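Local coordinates for putative YfrE protein (Vibrio parahaemolyticus RIMD 2210633, PDB 3BEE) that is of unknown function but probably serves as a tetratricopeptide-repeat, protein-interacting part of a cytochrome c-type biogenesis factor, at residues 15-20 / 53-58. Residues are numbered along the deposited sequence; the frame is centred on the assembly and turned at random.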
loop_
_atom_site.group_PDB
_atom_site.type_symbol
_atom_site.label_atom_id
_atom_site.label_comp_id
_atom_site.label_asym_id
_atom_site.label_seq_id
_atom_site.Cartn_x
_atom_site.Cartn_y
_atom_site.Cartn_z
ATOM N N THR A 15 1.109 -11.266 -2.475
ATOM C CA THR A 15 1.494 -12.453 -3.233
ATOM C C THR A 15 0.709 -12.561 -4.555
ATOM O O THR A 15 1.297 -12.751 -5.616
ATOM C CB THR A 15 1.325 -13.750 -2.417
ATOM O OG1 THR A 15 2.160 -13.697 -1.258
ATOM C CG2 THR A 15 1.751 -14.935 -3.243
ATOM N N LEU A 16 -0.614 -12.439 -4.487
ATOM C CA LEU A 16 -1.437 -12.518 -5.689
ATOM C C LEU A 16 -1.105 -11.410 -6.685
ATOM O O LEU A 16 -1.137 -11.652 -7.888
ATOM C CB LEU A 16 -2.919 -12.483 -5.357
ATOM C CG LEU A 16 -3.479 -13.628 -4.531
ATOM C CD1 LEU A 16 -4.729 -13.094 -3.912
ATOM C CD2 LEU A 16 -3.749 -14.883 -5.345
ATOM N N TYR A 17 -0.764 -10.220 -6.186
ATOM C CA TYR A 17 -0.344 -9.109 -7.031
ATOM C C TYR A 17 0.974 -9.349 -7.795
ATOM O O TYR A 17 0.952 -9.415 -9.042
ATOM C CB TYR A 17 -0.210 -7.825 -6.200
ATOM C CG TYR A 17 0.120 -6.581 -7.016
ATOM C CD1 TYR A 17 -0.893 -5.848 -7.628
ATOM C CD2 TYR A 17 1.440 -6.121 -7.143
ATOM C CE1 TYR A 17 -0.605 -4.690 -8.343
ATOM C CE2 TYR A 17 1.746 -4.964 -7.868
ATOM C CZ TYR A 17 0.722 -4.263 -8.478
ATOM O OH TYR A 17 0.980 -3.132 -9.207
ATOM N N TYR A 18 2.109 -9.404 -7.055
ATOM C CA TYR A 18 3.501 -9.453 -7.656
ATOM C C TYR A 18 3.795 -10.680 -8.472
ATOM O O TYR A 18 4.611 -10.639 -9.434
ATOM C CB TYR A 18 4.650 -9.250 -6.633
ATOM C CG TYR A 18 4.763 -7.803 -6.210
ATOM C CD1 TYR A 18 5.188 -6.820 -7.112
ATOM C CD2 TYR A 18 4.359 -7.401 -4.939
ATOM C CE1 TYR A 18 5.251 -5.450 -6.736
ATOM C CE2 TYR A 18 4.398 -6.055 -4.549
ATOM C CZ TYR A 18 4.852 -5.091 -5.450
ATOM O OH TYR A 18 4.872 -3.795 -5.065
ATOM N N LEU A 19 3.171 -11.782 -8.085
ATOM C CA LEU A 19 3.458 -13.044 -8.773
ATOM C C LEU A 19 2.541 -13.215 -9.984
ATOM O O LEU A 19 2.790 -14.085 -10.850
ATOM C CB LEU A 19 3.444 -14.260 -7.815
ATOM C CG LEU A 19 4.800 -14.803 -7.298
ATOM C CD1 LEU A 19 5.384 -13.946 -6.183
ATOM C CD2 LEU A 19 4.649 -16.226 -6.804
ATOM N N HIS A 20 1.512 -12.374 -10.067
ATOM C CA HIS A 20 0.532 -12.464 -11.189
ATOM C C HIS A 20 0.363 -11.180 -12.009
ATOM O O HIS A 20 -0.723 -10.624 -12.135
ATOM C CB HIS A 20 -0.805 -13.040 -10.717
ATOM C CG HIS A 20 -0.655 -14.349 -10.008
ATOM N ND1 HIS A 20 -0.747 -15.561 -10.658
ATOM C CD2 HIS A 20 -0.383 -14.635 -8.712
ATOM C CE1 HIS A 20 -0.556 -16.541 -9.790
ATOM N NE2 HIS A 20 -0.338 -16.006 -8.599
ATOM N N HIS A 53 -0.028 2.205 -7.781
ATOM C CA HIS A 53 -0.108 3.524 -8.416
ATOM C C HIS A 53 1.240 3.896 -9.070
ATOM O O HIS A 53 1.299 4.258 -10.239
ATOM C CB HIS A 53 -0.508 4.576 -7.370
ATOM C CG HIS A 53 -1.954 4.529 -6.980
ATOM N ND1 HIS A 53 -2.976 4.442 -7.908
ATOM C CD2 HIS A 53 -2.556 4.589 -5.763
ATOM C CE1 HIS A 53 -4.147 4.453 -7.277
ATOM N NE2 HIS A 53 -3.916 4.533 -5.978
ATOM N N PHE A 54 2.328 3.778 -8.315
ATOM C CA PHE A 54 3.632 4.216 -8.799
ATOM C C PHE A 54 4.029 3.472 -10.092
ATOM O O PHE A 54 4.426 4.096 -11.081
ATOM C CB PHE A 54 4.682 4.011 -7.704
ATOM C CG PHE A 54 6.052 4.537 -8.061
ATOM C CD1 PHE A 54 6.430 5.828 -7.699
ATOM C CD2 PHE A 54 6.967 3.727 -8.747
ATOM C CE1 PHE A 54 7.717 6.340 -8.032
ATOM C CE2 PHE A 54 8.271 4.228 -9.081
ATOM C CZ PHE A 54 8.626 5.530 -8.708
ATOM N N ILE A 55 3.951 2.141 -10.032
ATOM C CA ILE A 55 4.211 1.223 -11.146
ATOM C C ILE A 55 3.364 1.611 -12.371
ATOM O O ILE A 55 3.804 1.476 -13.528
ATOM C CB ILE A 55 3.807 -0.236 -10.683
ATOM C CG1 ILE A 55 4.839 -0.792 -9.702
ATOM C CG2 ILE A 55 3.582 -1.199 -11.861
ATOM C CD1 ILE A 55 4.381 -2.138 -9.036
ATOM N N SER A 56 2.141 2.079 -12.100
ATOM C CA SER A 56 1.202 2.443 -13.130
ATOM C C SER A 56 1.409 3.896 -13.588
ATOM O O SER A 56 0.632 4.385 -14.388
ATOM C CB SER A 56 -0.226 2.244 -12.591
ATOM O OG SER A 56 -0.401 0.891 -12.179
ATOM N N PHE A 57 2.442 4.568 -13.058
ATOM C CA PHE A 57 2.786 5.954 -13.422
ATOM C C PHE A 57 1.715 6.965 -12.933
ATOM O O PHE A 57 1.648 8.095 -13.409
ATOM C CB PHE A 57 3.067 6.073 -14.946
ATOM C CG PHE A 57 4.453 5.591 -15.372
ATOM C CD1 PHE A 57 5.105 4.557 -14.703
ATOM C CD2 PHE A 57 5.100 6.183 -16.447
ATOM C CE1 PHE A 57 6.388 4.127 -15.085
ATOM C CE2 PHE A 57 6.387 5.747 -16.860
ATOM C CZ PHE A 57 7.023 4.722 -16.176
ATOM N N ARG A 58 0.868 6.541 -11.990
ATOM C CA ARG A 58 -0.069 7.442 -11.327
ATOM C C ARG A 58 0.643 8.024 -10.118
ATOM O O ARG A 58 0.376 7.639 -8.980
ATOM C CB ARG A 58 -1.374 6.726 -10.933
ATOM C CG ARG A 58 -2.166 6.202 -12.144
ATOM C CD ARG A 58 -3.489 5.606 -11.753
ATOM N NE ARG A 58 -3.338 4.523 -10.786
ATOM C CZ ARG A 58 -3.356 3.227 -11.096
ATOM N NH1 ARG A 58 -3.510 2.839 -12.359
ATOM N NH2 ARG A 58 -3.227 2.316 -10.140
#
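The C-terminal ends of helix 6-18 and helix 43-55 stay well apart, their nearest CA atoms being those of Tyr18 and Ile55 at 11.3 Å, and long side chains bridge the distance. Tyr17 and Ile55 reach for each other from opposite directions. Ile55 CD1 arrives at the edge of the Tyr17 ring, near its plane, 3.5 Å from OH and 4.0 Å from CE2. With CG anti to the backbone N (chi1 -175°), the Tyr17 ring extends toward helix 43-55, where its hydroxyl also hydrogen-bonds the carboxylate of Asp52. The same methyl, carried by an extended CG1 arm (chi2 171°), lies 4.1 Å from Tyr18 CE1, an oblique approach. Tyr18 in turn offers a ring face to its neighbour: Tyr17 CD2 sits 3.6 Å above the centre of that ring, leaving the two tyrosines edge-to-face. Both segments belong to the helical-hairpin array of a tetratricopeptide (TPR) domain, part of a longer protein of the CcmH/CycH family, and the contact joins two helices separated in sequence by helix 26-38. Past Ile55 the chain turns through a Schellman motif, with Phe57 at positive phi, and Arg58 occupies the N-cap position of helix 59-70. Arg58 NE donates a hydrogen bond of 2.9 Å to His53 ND1, in the plane of both the guanidinium and the imidazole, while Ser56 CB packs on one guanidinium face.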